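Blr3880 protein (Bradyrhizobium japonicum, PDB 2OOD) probably catalyses the zinc-dependent hydrolytic deamination of guanine to xanthine and ammonia, the first step of guanine degradation. Local coordinates at residues K111-A116 with A145-F150; H33-M38 with G49-I54; A218-K223 with E260-V265; M321-D326 with S337-A342. One frame throughout, in Å; residues are numbered along the deposited sequence.

Contact 1 of 4, residues K111-A116 with A145-F150; sequences KDRNYA and ATEELF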
loop_
_atom_site.group_PDB
_atom_site.type_symbol
_atom_site.label_atom_id
_atom_site.label_comp_id
_atom_site.label_asym_id
_atom_site.label_seq_id
_atom_site.Cartn_x
_atom_site.Cartn_y
_atom_site.Cartn_z
ATOM N N LYS A 111 -28.565 -2.400 -12.914
ATOM C CA LYS A 111 -29.699 -2.937 -13.670
ATOM C C LYS A 111 -30.254 -1.731 -14.422
ATOM O O LYS A 111 -30.701 -1.836 -15.568
ATOM C CB LYS A 111 -30.784 -3.451 -12.721
ATOM C CG LYS A 111 -30.938 -4.949 -12.638
ATOM C CD LYS A 111 -32.166 -5.293 -11.798
ATOM C CE LYS A 111 -32.360 -6.805 -11.683
ATOM N NZ LYS A 111 -33.422 -7.183 -10.672
ATOM N N ASP A 112 -30.222 -0.593 -13.728
ATOM C CA ASP A 112 -30.682 0.697 -14.227
ATOM C C ASP A 112 -29.626 1.215 -15.208
ATOM O O ASP A 112 -28.464 1.396 -14.833
ATOM C CB ASP A 112 -30.829 1.645 -13.041
ATOM C CG ASP A 112 -31.249 3.029 -13.449
ATOM O OD1 ASP A 112 -32.367 3.443 -13.071
ATOM O OD2 ASP A 112 -30.460 3.707 -14.146
ATOM N N ARG A 113 -30.022 1.464 -16.456
ATOM C CA ARG A 113 -29.068 1.907 -17.469
ATOM C C ARG A 113 -28.422 3.268 -17.241
ATOM O O ARG A 113 -27.307 3.507 -17.709
ATOM C CB ARG A 113 -29.712 1.871 -18.849
ATOM C CG ARG A 113 -28.722 2.064 -19.971
ATOM C CD ARG A 113 -29.426 2.018 -21.304
ATOM N NE ARG A 113 -30.054 0.723 -21.560
ATOM C CZ ARG A 113 -29.389 -0.404 -21.801
ATOM N NH1 ARG A 113 -28.061 -0.414 -21.820
ATOM N NH2 ARG A 113 -30.054 -1.524 -22.046
ATOM N N ASN A 114 -29.101 4.163 -16.533
ATOM C CA ASN A 114 -28.525 5.476 -16.265
ATOM C C ASN A 114 -27.356 5.359 -15.299
ATOM O O ASN A 114 -26.298 5.960 -15.510
ATOM C CB ASN A 114 -29.577 6.425 -15.690
ATOM C CG ASN A 114 -30.574 6.882 -16.734
ATOM O OD1 ASN A 114 -30.217 7.563 -17.701
ATOM N ND2 ASN A 114 -31.833 6.498 -16.554
ATOM N N TYR A 115 -27.552 4.582 -14.237
ATOM C CA TYR A 115 -26.512 4.364 -13.236
ATOM C C TYR A 115 -25.352 3.622 -13.891
ATOM O O TYR A 115 -24.196 3.950 -13.676
ATOM C CB TYR A 115 -27.060 3.524 -12.084
ATOM C CG TYR A 115 -26.247 3.598 -10.821
ATOM C CD1 TYR A 115 -26.435 4.625 -9.915
ATOM C CD2 TYR A 115 -25.293 2.638 -10.526
ATOM C CE1 TYR A 115 -25.697 4.696 -8.738
ATOM C CE2 TYR A 115 -24.544 2.698 -9.350
ATOM C CZ TYR A 115 -24.755 3.732 -8.458
ATOM O OH TYR A 115 -24.042 3.794 -7.271
ATOM N N ALA A 116 -25.677 2.615 -14.691
ATOM C CA ALA A 116 -24.666 1.828 -15.373
ATOM C C ALA A 116 -23.820 2.722 -16.263
ATOM O O ALA A 116 -22.592 2.604 -16.299
ATOM C CB ALA A 116 -25.323 0.737 -16.206
ATOM N N ALA A 145 -25.163 -3.337 -17.746
ATOM C CA ALA A 145 -23.812 -2.929 -17.386
ATOM C C ALA A 145 -22.796 -3.333 -18.453
ATOM O O ALA A 145 -21.891 -2.565 -18.776
ATOM C CB ALA A 145 -23.434 -3.531 -16.048
ATOM N N THR A 146 -22.939 -4.532 -19.005
ATOM C CA THR A 146 -22.014 -4.987 -20.038
ATOM C C THR A 146 -22.146 -4.184 -21.332
ATOM O O THR A 146 -21.142 -3.850 -21.969
ATOM C CB THR A 146 -22.223 -6.481 -20.373
ATOM O OG1 THR A 146 -21.882 -7.275 -19.233
ATOM C CG2 THR A 146 -21.344 -6.895 -21.550
ATOM N N GLU A 147 -23.380 -3.880 -21.724
ATOM C CA GLU A 147 -23.613 -3.121 -22.949
ATOM C C GLU A 147 -23.016 -1.726 -22.820
ATOM O O GLU A 147 -22.282 -1.277 -23.701
ATOM C CB GLU A 147 -25.110 -3.016 -23.246
ATOM C CG GLU A 147 -25.805 -4.351 -23.428
ATOM C CD GLU A 147 -27.320 -4.223 -23.429
ATOM O OE1 GLU A 147 -27.817 -3.199 -22.915
ATOM O OE2 GLU A 147 -28.011 -5.145 -23.925
ATOM N N GLU A 148 -23.321 -1.044 -21.719
ATOM C CA GLU A 148 -22.799 0.301 -21.506
ATOM C C GLU A 148 -21.274 0.343 -21.467
ATOM O O GLU A 148 -20.676 1.331 -21.887
ATOM C CB GLU A 148 -23.360 0.896 -20.212
ATOM C CG GLU A 148 -24.841 1.236 -20.270
ATOM C CD GLU A 148 -25.193 2.133 -21.447
ATOM O OE1 GLU A 148 -24.471 3.126 -21.678
ATOM O OE2 GLU A 148 -26.196 1.852 -22.137
ATOM N N LEU A 149 -20.646 -0.723 -20.969
ATOM C CA LEU A 149 -19.188 -0.778 -20.883
ATOM C C LEU A 149 -18.536 -0.918 -22.252
ATOM O O LEU A 149 -17.588 -0.207 -22.575
ATOM C CB LEU A 149 -18.732 -1.936 -19.986
ATOM C CG LEU A 149 -17.219 -2.190 -20.022
ATOM C CD1 LEU A 149 -16.479 -1.019 -19.411
ATOM C CD2 LEU A 149 -16.890 -3.463 -19.283
ATOM N N PHE A 150 -19.036 -1.844 -23.056
ATOM C CA PHE A 150 -18.479 -2.043 -24.385
ATOM C C PHE A 150 -18.631 -0.798 -25.249
ATOM O O PHE A 150 -17.722 -0.428 -25.990
ATOM C CB PHE A 150 -19.168 -3.215 -25.080
ATOM C CG PHE A 150 -18.596 -4.555 -24.726
ATOM C CD1 PHE A 150 -17.244 -4.823 -24.930
ATOM C CD2 PHE A 150 -19.416 -5.568 -24.233
ATOM C CE1 PHE A 150 -16.713 -6.083 -24.653
ATOM C CE2 PHE A 150 -18.895 -6.833 -23.953
ATOM C CZ PHE A 150 -17.541 -7.090 -24.166
#
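Two acidic residues of helix 143-156 hold the guanidinium of Arg113 in a salt-bridge network. Glu147 OE1 accepts from two nitrogens, 3.0 Å from Arg113 NH1 and 2.9 Å from Arg113 NH2. It sits end-on in the guanidinium plane, and the two flat groups are nearly coplanar, 15° apart. Arg113 NH1 also donates to Glu148 OE2 at 3.0 Å, through the lone pair of OE2 that faces away from its other oxygen; here the planes are steeply inclined. Arginine suits the place because one flat end can serve two carboxylates. Its chain starts out anti to the backbone N and then bends at chi3 (-63°), which turns the guanidinium toward both acids, while Glu147 OE2 has a second partner in Arg188. Asp112 caps the start of the Arg113 helix, its OD2 taking the Tyr115 N-H at 3.0 Å. Below the charges, Ala116 CB lies 4.1 Å from both Ala145 CA and Glu148 CG, and the two alanines let the backbones come close, Ala116 CA and Ala145 CA being 5.2 Å apart. Helices 113-129 and 143-156 flank strand 132-138 in sequence, and their pairing is that of neighbouring helices in the outer layer of the amidohydrolase TIM barrel.

Contact 2 of 4, residues H33-M38 with G49-I54; sequences HQDGLM and GPYEKI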
loop_
_atom_site.group_PDB
_atom_site.type_symbol
_atom_site.label_atom_id
_atom_site.label_comp_id
_atom_site.label_asym_id
_atom_site.label_seq_id
_atom_site.Cartn_x
_atom_site.Cartn_y
_atom_site.Cartn_z
ATOM N N HIS A 33 15.559 3.581 -24.846
ATOM C CA HIS A 33 15.913 4.616 -25.813
ATOM C C HIS A 33 15.871 5.932 -25.063
ATOM O O HIS A 33 14.791 6.408 -24.732
ATOM C CB HIS A 33 14.899 4.668 -26.958
ATOM C CG HIS A 33 15.069 3.577 -27.967
ATOM N ND1 HIS A 33 16.232 3.407 -28.686
ATOM C CD2 HIS A 33 14.228 2.595 -28.373
ATOM C CE1 HIS A 33 16.100 2.367 -29.490
ATOM N NE2 HIS A 33 14.894 1.857 -29.319
ATOM N N GLN A 34 17.031 6.516 -24.773
ATOM C CA GLN A 34 17.053 7.789 -24.061
ATOM C C GLN A 34 16.341 8.857 -24.882
ATOM O O GLN A 34 15.664 9.726 -24.328
ATOM C CB GLN A 34 18.478 8.250 -23.784
ATOM C CG GLN A 34 18.507 9.557 -23.021
ATOM C CD GLN A 34 19.915 10.050 -22.736
ATOM O OE1 GLN A 34 20.764 9.310 -22.217
ATOM N NE2 GLN A 34 20.171 11.313 -23.067
ATOM N N ASP A 35 16.504 8.785 -26.203
ATOM C CA ASP A 35 15.872 9.728 -27.125
ATOM C C ASP A 35 15.388 8.968 -28.360
ATOM O O ASP A 35 16.104 8.865 -29.358
ATOM C CB ASP A 35 16.868 10.820 -27.533
ATOM C CG ASP A 35 16.288 11.787 -28.558
ATOM O OD1 ASP A 35 15.115 12.194 -28.405
ATOM O OD2 ASP A 35 17.004 12.153 -29.516
ATOM N N GLY A 36 14.172 8.438 -28.293
ATOM C CA GLY A 36 13.657 7.678 -29.413
ATOM C C GLY A 36 12.439 8.293 -30.058
ATOM O O GLY A 36 11.872 9.267 -29.556
ATOM N N LEU A 37 12.029 7.712 -31.179
ATOM C CA LEU A 37 10.877 8.201 -31.914
ATOM C C LEU A 37 9.980 7.050 -32.338
ATOM O O LEU A 37 10.437 6.044 -32.879
ATOM C CB LEU A 37 11.335 8.981 -33.149
ATOM C CG LEU A 37 10.256 9.479 -34.116
ATOM C CD1 LEU A 37 9.358 10.486 -33.419
ATOM C CD2 LEU A 37 10.916 10.112 -35.332
HETATM N N MSE A 38 8.691 7.204 -32.079
HETATM C CA MSE A 38 7.719 6.190 -32.438
HETATM C C MSE A 38 6.775 6.817 -33.459
HETATM O O MSE A 38 6.171 7.858 -33.202
HETATM C CB MSE A 38 6.952 5.747 -31.190
HETATM C CG MSE A 38 5.928 4.652 -31.422
HETATM SE SE MSE A 38 5.109 4.083 -29.707
HETATM C CE MSE A 38 3.496 5.221 -29.695
ATOM N N GLY A 49 12.404 3.223 -32.701
ATOM C CA GLY A 49 13.851 3.142 -32.648
ATOM C C GLY A 49 14.429 4.475 -32.222
ATOM O O GLY A 49 13.673 5.399 -31.913
ATOM N N PRO A 50 15.762 4.616 -32.190
ATOM C CA PRO A 50 16.382 5.882 -31.787
ATOM C C PRO A 50 15.912 7.041 -32.662
ATOM O O PRO A 50 15.567 6.846 -33.833
ATOM C CB PRO A 50 17.881 5.593 -31.918
ATOM C CG PRO A 50 17.925 4.576 -33.025
ATOM C CD PRO A 50 16.772 3.660 -32.668
ATOM N N TYR A 51 15.901 8.243 -32.089
ATOM C CA TYR A 51 15.437 9.439 -32.790
ATOM C C TYR A 51 15.988 9.692 -34.205
ATOM O O TYR A 51 15.248 9.606 -35.193
ATOM C CB TYR A 51 15.677 10.676 -31.923
ATOM C CG TYR A 51 15.256 11.942 -32.616
ATOM C CD1 TYR A 51 13.943 12.129 -33.028
ATOM C CD2 TYR A 51 16.179 12.932 -32.912
ATOM C CE1 TYR A 51 13.559 13.269 -33.725
ATOM C CE2 TYR A 51 15.809 14.081 -33.610
ATOM C CZ TYR A 51 14.495 14.244 -34.019
ATOM O OH TYR A 51 14.131 15.378 -34.734
ATOM N N GLU A 52 17.271 10.028 -34.306
ATOM C CA GLU A 52 17.884 10.287 -35.606
ATOM C C GLU A 52 17.470 9.279 -36.679
ATOM O O GLU A 52 16.801 9.634 -37.648
ATOM C CB GLU A 52 19.408 10.286 -35.488
ATOM C CG GLU A 52 19.982 11.482 -34.750
ATOM C CD GLU A 52 19.400 12.801 -35.248
ATOM O OE1 GLU A 52 18.932 12.851 -36.425
ATOM O OE2 GLU A 52 19.420 13.796 -34.467
ATOM N N LYS A 53 17.857 8.023 -36.503
ATOM C CA LYS A 53 17.535 6.993 -37.487
ATOM C C LYS A 53 16.068 6.969 -37.920
ATOM O O LYS A 53 15.759 6.763 -39.102
ATOM C CB LYS A 53 17.930 5.608 -36.960
ATOM C CG LYS A 53 17.544 4.457 -37.881
ATOM C CD LYS A 53 17.964 3.114 -37.272
ATOM C CE LYS A 53 17.654 1.931 -38.209
ATOM N NZ LYS A 53 16.195 1.824 -38.589
ATOM N N ILE A 54 15.164 7.181 -36.972
ATOM C CA ILE A 54 13.747 7.157 -37.300
ATOM C C ILE A 54 13.283 8.468 -37.925
ATOM O O ILE A 54 12.536 8.462 -38.913
ATOM C CB ILE A 54 12.900 6.848 -36.053
ATOM C CG1 ILE A 54 13.385 5.539 -35.437
ATOM C CG2 ILE A 54 11.429 6.711 -36.430
ATOM C CD1 ILE A 54 13.255 4.368 -36.382
#
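Tyr51 N donates to Asp35 O at 2.8 Å and so ties the first turn of a helix to the corner at residues 34 and 35. Next to it Leu37 N reaches Gly49 O at 2.9 Å in a nearly straight bond (170°). Glycine suits position 49 because a CB there would collide with Pro50 and with the preceding carbonyl. The imidazole of His33 lies with one face over the Gly49-Pro50 peptide, its CE1 3.5 Å from Pro50 CD. Replacing His33 by alanine would remove the ring, and Phe48 would probably lose its edge-to-face partner and the Gly49-Pro50 peptide its cover. The Asp35 carboxylate runs alongside Tyr51 and points the same way; it is salt-bridged to Arg9, which also makes a cation-pi contact with the tyrosine ring. On the apolar side, Leu37 CB meets the edge of the Tyr51 ring at CD1, 4.1 Å away. Leu37 CD2 packs 3.6 Å from Ile54 CG2, a branch that chi1 of -55° sets anti to the backbone N. Strand 36-41 runs antiparallel between strands 45-48 and 5-9 of a four-stranded mixed sheet, and helix 51-57 starts just after 45-48, the edge strand.

Contact 3 of 4, residues A218-K223 with E260-V265; sequences ACQRLK and EKFDLV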
loop_
_atom_site.group_PDB
_atom_site.type_symbol
_atom_site.label_atom_id
_atom_site.label_comp_id
_atom_site.label_asym_id
_atom_site.label_seq_id
_atom_site.Cartn_x
_atom_site.Cartn_y
_atom_site.Cartn_z
ATOM N N ALA A 218 -23.475 -24.248 -19.273
ATOM C CA ALA A 218 -23.865 -23.227 -20.234
ATOM C C ALA A 218 -22.603 -22.531 -20.763
ATOM O O ALA A 218 -22.476 -22.277 -21.969
ATOM C CB ALA A 218 -24.790 -22.210 -19.566
ATOM N N CYS A 219 -21.674 -22.226 -19.856
ATOM C CA CYS A 219 -20.420 -21.574 -20.231
ATOM C C CYS A 219 -19.672 -22.496 -21.169
ATOM O O CYS A 219 -19.020 -22.048 -22.110
ATOM C CB CYS A 219 -19.551 -21.306 -19.002
ATOM S SG CYS A 219 -20.265 -20.147 -17.828
ATOM N N GLN A 220 -19.763 -23.791 -20.892
ATOM C CA GLN A 220 -19.105 -24.797 -21.708
ATOM C C GLN A 220 -19.672 -24.707 -23.120
ATOM O O GLN A 220 -18.915 -24.635 -24.094
ATOM C CB GLN A 220 -19.348 -26.188 -21.121
ATOM C CG GLN A 220 -18.827 -27.327 -21.971
ATOM C CD GLN A 220 -19.033 -28.681 -21.307
ATOM O OE1 GLN A 220 -20.078 -28.938 -20.691
ATOM N NE2 GLN A 220 -18.042 -29.559 -21.440
ATOM N N ARG A 221 -21.002 -24.696 -23.223
ATOM C CA ARG A 221 -21.663 -24.597 -24.523
ATOM C C ARG A 221 -21.224 -23.324 -25.254
ATOM O O ARG A 221 -20.856 -23.363 -26.434
ATOM C CB ARG A 221 -23.190 -24.595 -24.361
ATOM C CG ARG A 221 -23.916 -24.119 -25.613
ATOM C CD ARG A 221 -25.055 -25.039 -26.029
ATOM N NE ARG A 221 -26.374 -24.580 -25.590
ATOM C CZ ARG A 221 -27.385 -24.316 -26.418
ATOM N NH1 ARG A 221 -27.227 -24.455 -27.730
ATOM N NH2 ARG A 221 -28.566 -23.941 -25.938
ATOM N N LEU A 222 -21.260 -22.199 -24.545
ATOM C CA LEU A 222 -20.860 -20.932 -25.128
ATOM C C LEU A 222 -19.445 -21.005 -25.687
ATOM O O LEU A 222 -19.191 -20.604 -26.823
ATOM C CB LEU A 222 -20.949 -19.832 -24.075
ATOM C CG LEU A 222 -22.365 -19.340 -23.794
ATOM C CD1 LEU A 222 -22.406 -18.509 -22.524
ATOM C CD2 LEU A 222 -22.836 -18.533 -24.995
ATOM N N LYS A 223 -18.523 -21.520 -24.885
ATOM C CA LYS A 223 -17.133 -21.622 -25.308
ATOM C C LYS A 223 -16.993 -22.532 -26.522
ATOM O O LYS A 223 -16.101 -22.347 -27.354
ATOM C CB LYS A 223 -16.272 -22.139 -24.148
ATOM C CG LYS A 223 -14.816 -22.383 -24.504
ATOM C CD LYS A 223 -14.117 -21.137 -25.043
ATOM C CE LYS A 223 -12.662 -21.458 -25.371
ATOM N NZ LYS A 223 -11.912 -20.297 -25.906
ATOM N N GLU A 260 -12.329 -27.624 -15.192
ATOM C CA GLU A 260 -11.860 -28.563 -16.209
ATOM C C GLU A 260 -12.989 -29.521 -16.583
ATOM O O GLU A 260 -13.081 -29.983 -17.721
ATOM C CB GLU A 260 -10.665 -29.362 -15.695
ATOM C CG GLU A 260 -9.392 -28.567 -15.545
ATOM C CD GLU A 260 -8.345 -29.314 -14.740
ATOM O OE1 GLU A 260 -8.628 -29.655 -13.566
ATOM O OE2 GLU A 260 -7.241 -29.558 -15.278
ATOM N N LYS A 261 -13.845 -29.817 -15.614
ATOM C CA LYS A 261 -14.971 -30.710 -15.839
ATOM C C LYS A 261 -15.817 -30.173 -16.983
ATOM O O LYS A 261 -16.557 -30.918 -17.619
ATOM C CB LYS A 261 -15.827 -30.819 -14.566
ATOM C CG LYS A 261 -17.147 -31.579 -14.738
ATOM C CD LYS A 261 -18.022 -31.510 -13.479
ATOM C CE LYS A 261 -19.362 -32.217 -13.688
ATOM N NZ LYS A 261 -20.383 -31.959 -12.611
ATOM N N PHE A 262 -15.695 -28.878 -17.255
ATOM C CA PHE A 262 -16.476 -28.260 -18.316
ATOM C C PHE A 262 -15.647 -27.658 -19.447
ATOM O O PHE A 262 -16.118 -26.775 -20.158
ATOM C CB PHE A 262 -17.382 -27.192 -17.716
ATOM C CG PHE A 262 -18.362 -27.729 -16.712
ATOM C CD1 PHE A 262 -19.594 -28.236 -17.122
ATOM C CD2 PHE A 262 -18.060 -27.726 -15.351
ATOM C CE1 PHE A 262 -20.516 -28.733 -16.186
ATOM C CE2 PHE A 262 -18.974 -28.221 -14.409
ATOM C CZ PHE A 262 -20.203 -28.723 -14.829
ATOM N N ASP A 263 -14.421 -28.142 -19.614
ATOM C CA ASP A 263 -13.516 -27.667 -20.670
ATOM C C ASP A 263 -13.281 -26.159 -20.715
ATOM O O ASP A 263 -13.020 -25.606 -21.786
ATOM C CB ASP A 263 -14.017 -28.104 -22.049
ATOM C CG ASP A 263 -14.234 -29.595 -22.141
ATOM O OD1 ASP A 263 -13.278 -30.353 -21.861
ATOM O OD2 ASP A 263 -15.362 -30.002 -22.497
ATOM N N LEU A 264 -13.368 -25.495 -19.569
ATOM C CA LEU A 264 -13.147 -24.060 -19.527
ATOM C C LEU A 264 -11.654 -23.723 -19.437
ATOM O O LEU A 264 -11.226 -22.660 -19.889
ATOM C CB LEU A 264 -13.886 -23.454 -18.337
ATOM C CG LEU A 264 -15.402 -23.633 -18.343
ATOM C CD1 LEU A 264 -16.005 -22.970 -17.111
ATOM C CD2 LEU A 264 -15.979 -23.027 -19.611
ATOM N N VAL A 265 -10.861 -24.626 -18.863
ATOM C CA VAL A 265 -9.432 -24.376 -18.710
ATOM C C VAL A 265 -8.628 -24.646 -19.967
ATOM O O VAL A 265 -8.676 -25.737 -20.530
ATOM C CB VAL A 265 -8.824 -25.206 -17.559
ATOM C CG1 VAL A 265 -7.334 -24.945 -17.460
ATOM C CG2 VAL A 265 -9.501 -24.845 -16.256
#
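Gln220 reaches across to Asp263 on an extended chain: chi1 (174°) and chi2 (177°) both stay close to anti, which carries the amide clear of its helix. Its NE2 donates to Asp263 OD2 at 2.9 Å. The acceptor lies in the amide plane, yet the carboxylate is met from above its own plane. The other end of the amide, OE1, comes to the edge of the Phe262 ring, 3.7 Å from CD1, with the two planes nearly perpendicular. Glutamine fits because its methylene groups cover the Phe262 backbone while its tip remains polar. With an alanine in its place, Asp263 OD2 would probably lose this donor and the loop would lose the cover over Phe262. Deeper in, Leu264 CD2 packs 4.0 Å from Cys219 CB, and Leu216 also touches both Phe262 and Leu264. Asp263 has a positive phi (54°), a conformation that aspartate tolerates better than a beta-branched residue. It is the C-prime residue of a Schellman motif ending helix 255-260, with Asp263 N bonded to Glu260 O at 3.0 Å and Leu264 N to Tyr259 O. The whole is a helix-capping turn lying against barrel helix 213-225, on the way into strand 269-272.

Contact 4 of 4, residues M321-D326 with S337-A342; sequences MSFGTD and SVLDDA. With ZN (zinc ion), chain B; GUN (guanine), chain C.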
loop_
_atom_site.group_PDB
_atom_site.type_symbol
_atom_site.label_atom_id
_atom_site.label_comp_id
_atom_site.label_asym_id
_atom_site.label_seq_id
_atom_site.Cartn_x
_atom_site.Cartn_y
_atom_site.Cartn_z
HETATM N N MSE A 321 0.571 -15.353 -16.664
HETATM C CA MSE A 321 -0.038 -14.408 -15.731
HETATM C C MSE A 321 -0.309 -13.012 -16.261
HETATM O O MSE A 321 0.160 -12.615 -17.323
HETATM C CB MSE A 321 0.857 -14.213 -14.514
HETATM C CG MSE A 321 0.795 -15.261 -13.443
HETATM SE SE MSE A 321 1.799 -14.571 -11.911
HETATM C CE MSE A 321 3.619 -14.834 -12.587
ATOM N N SER A 322 -1.045 -12.267 -15.450
ATOM C CA SER A 322 -1.375 -10.876 -15.703
ATOM C C SER A 322 -1.646 -10.400 -14.287
ATOM O O SER A 322 -2.227 -11.140 -13.506
ATOM C CB SER A 322 -2.634 -10.742 -16.575
ATOM O OG SER A 322 -3.803 -11.158 -15.897
ATOM N N PHE A 323 -1.193 -9.207 -13.926
ATOM C CA PHE A 323 -1.445 -8.712 -12.578
ATOM C C PHE A 323 -2.815 -8.070 -12.562
ATOM O O PHE A 323 -3.349 -7.721 -13.610
ATOM C CB PHE A 323 -0.378 -7.702 -12.161
ATOM C CG PHE A 323 0.925 -8.334 -11.758
ATOM C CD1 PHE A 323 1.169 -9.682 -12.003
ATOM C CD2 PHE A 323 1.915 -7.584 -11.143
ATOM C CE1 PHE A 323 2.380 -10.267 -11.636
ATOM C CE2 PHE A 323 3.127 -8.165 -10.773
ATOM C CZ PHE A 323 3.353 -9.509 -11.024
ATOM N N GLY A 324 -3.396 -7.907 -11.383
ATOM C CA GLY A 324 -4.713 -7.308 -11.323
ATOM C C GLY A 324 -4.961 -6.415 -10.131
ATOM O O GLY A 324 -4.396 -6.627 -9.067
ATOM N N THR A 325 -5.804 -5.408 -10.311
ATOM C CA THR A 325 -6.143 -4.485 -9.234
ATOM C C THR A 325 -7.235 -5.132 -8.410
ATOM O O THR A 325 -7.162 -5.207 -7.188
ATOM C CB THR A 325 -6.696 -3.142 -9.776
ATOM O OG1 THR A 325 -7.747 -3.404 -10.710
ATOM C CG2 THR A 325 -5.600 -2.340 -10.453
ATOM N N ASP A 326 -8.246 -5.614 -9.119
ATOM C CA ASP A 326 -9.404 -6.249 -8.522
ATOM C C ASP A 326 -10.210 -5.230 -7.728
ATOM O O ASP A 326 -10.632 -5.505 -6.601
ATOM C CB ASP A 326 -8.983 -7.393 -7.606
ATOM C CG ASP A 326 -10.154 -8.273 -7.216
ATOM O OD1 ASP A 326 -10.924 -8.624 -8.136
ATOM O OD2 ASP A 326 -10.308 -8.619 -6.018
ATOM N N SER A 337 0.077 0.990 -8.000
ATOM C CA SER A 337 -0.236 0.688 -6.608
ATOM C C SER A 337 -0.262 -0.816 -6.415
ATOM O O SER A 337 0.062 -1.318 -5.340
ATOM C CB SER A 337 -1.594 1.266 -6.225
ATOM O OG SER A 337 -1.576 2.681 -6.256
ATOM N N VAL A 338 -0.662 -1.532 -7.461
ATOM C CA VAL A 338 -0.717 -2.987 -7.425
ATOM C C VAL A 338 0.699 -3.542 -7.303
ATOM O O VAL A 338 0.925 -4.510 -6.578
ATOM C CB VAL A 338 -1.368 -3.563 -8.708
ATOM C CG1 VAL A 338 -1.135 -5.060 -8.787
ATOM C CG2 VAL A 338 -2.854 -3.266 -8.711
ATOM N N LEU A 339 1.647 -2.921 -8.008
ATOM C CA LEU A 339 3.039 -3.357 -7.970
ATOM C C LEU A 339 3.643 -3.140 -6.590
ATOM O O LEU A 339 4.512 -3.901 -6.166
ATOM C CB LEU A 339 3.870 -2.626 -9.036
ATOM C CG LEU A 339 3.619 -3.077 -10.485
ATOM C CD1 LEU A 339 4.338 -2.161 -11.464
ATOM C CD2 LEU A 339 4.074 -4.520 -10.653
ATOM N N ASP A 340 3.178 -2.109 -5.889
ATOM C CA ASP A 340 3.661 -1.814 -4.543
ATOM C C ASP A 340 3.350 -2.999 -3.624
ATOM O O ASP A 340 4.229 -3.507 -2.935
ATOM C CB ASP A 340 3.002 -0.536 -4.012
ATOM C CG ASP A 340 3.179 -0.362 -2.512
ATOM O OD1 ASP A 340 4.288 -0.599 -2.004
ATOM O OD2 ASP A 340 2.210 0.028 -1.833
ATOM N N ASP A 341 2.095 -3.439 -3.621
ATOM C CA ASP A 341 1.699 -4.568 -2.793
ATOM C C ASP A 341 2.234 -5.876 -3.364
ATOM O O ASP A 341 2.486 -6.816 -2.616
ATOM C CB ASP A 341 0.176 -4.648 -2.667
ATOM C CG ASP A 341 -0.387 -3.636 -1.681
ATOM O OD1 ASP A 341 0.402 -2.918 -1.022
ATOM O OD2 ASP A 341 -1.628 -3.565 -1.557
ATOM N N ALA A 342 2.417 -5.939 -4.681
ATOM C CA ALA A 342 2.935 -7.152 -5.313
ATOM C C ALA A 342 4.343 -7.447 -4.793
ATOM O O ALA A 342 4.679 -8.586 -4.471
ATOM C CB ALA A 342 2.958 -6.989 -6.824
HETATM ZN ZN ZN B . -12.556 -10.429 -8.700
HETATM N N9 GUN C . -15.692 -13.909 -6.973
HETATM C C8 GUN C . -16.469 -14.369 -5.963
HETATM N N7 GUN C . -16.118 -13.832 -4.830
HETATM C C5 GUN C . -15.091 -12.978 -5.035
HETATM C C6 GUN C . -14.307 -12.122 -4.193
HETATM O O6 GUN C . -14.518 -12.038 -2.978
HETATM N N1 GUN C . -13.302 -11.365 -4.792
HETATM C C2 GUN C . -13.063 -11.444 -6.155
HETATM N N2 GUN C . -12.064 -10.672 -6.728
HETATM N N3 GUN C . -13.780 -12.233 -6.937
HETATM C C4 GUN C . -14.787 -13.013 -6.426
HETATM O O HOH W 1 -12.725 -8.580 -6.947
#
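Strand 321-323 and helix 337-342 pass with their axes 11.0 Å apart and their directions at 112°, so the helix runs across the strand and the approach is made by side chains. The ring of Phe323 meets two residues of the helix: Leu339 CD2 comes to its edge, 3.8 Å from CE2, and Ala342 CB lies 4.1 Å from the same carbon. An alanine on the helix accommodates the bulky ring. Val338 meets the loop beyond the strand with both branches, CG1 lying 3.6 Å from Gly324 O and CG2 resting against Thr325 CG2. Threonine does two jobs here. Chi1 of 51° places OG1 between the backbone N and the carbonyl carbon, where it bonds to Asp77, and leaves the methyl for Val338. The next residue, Asp326, sends its carboxylate to the active site, its OD1 2.5 Å from the zinc ion. Guanine N2 lies 2.0 Å from the zinc ion, which also binds a water at 2.5 Å, and His79, His81 and His234 complete the site. Asp326 OD2 is hydrogen-bonded to Ser298, which helps fix the carboxylate's rotation. Strand 320-323 lies beside strand 291-294, where Phe294 meets Phe323 edge-to-face, and Pro296 of helix 296-301 touches Val338 and Ala342. Asp341 of helix 335-352 forms a salt bridge with Lys344 of the second subunit.

Along the chain the order is contact 2, contact 1, contact 3, contact 4, each closing before the next opens, and none touches another. Contacts 1, 3 and 4 belong to the amidohydrolase TIM barrel, with centres 26 to 27 Å apart. The first two lie in its outer layer, where helices and loops pack round the strands, whereas contact 4 is about 7 Å from the chain's centre and carries the zinc ligand Asp326. Contact 2 belongs to the small four-stranded sheet near the N-terminus; its centre is about 30 Å from that of contact 4 and about 46 Å from that of contact 3, across the chain's centre. Of the four, only contact 4 holds a zinc ligand; the other three join outer parts of the fold.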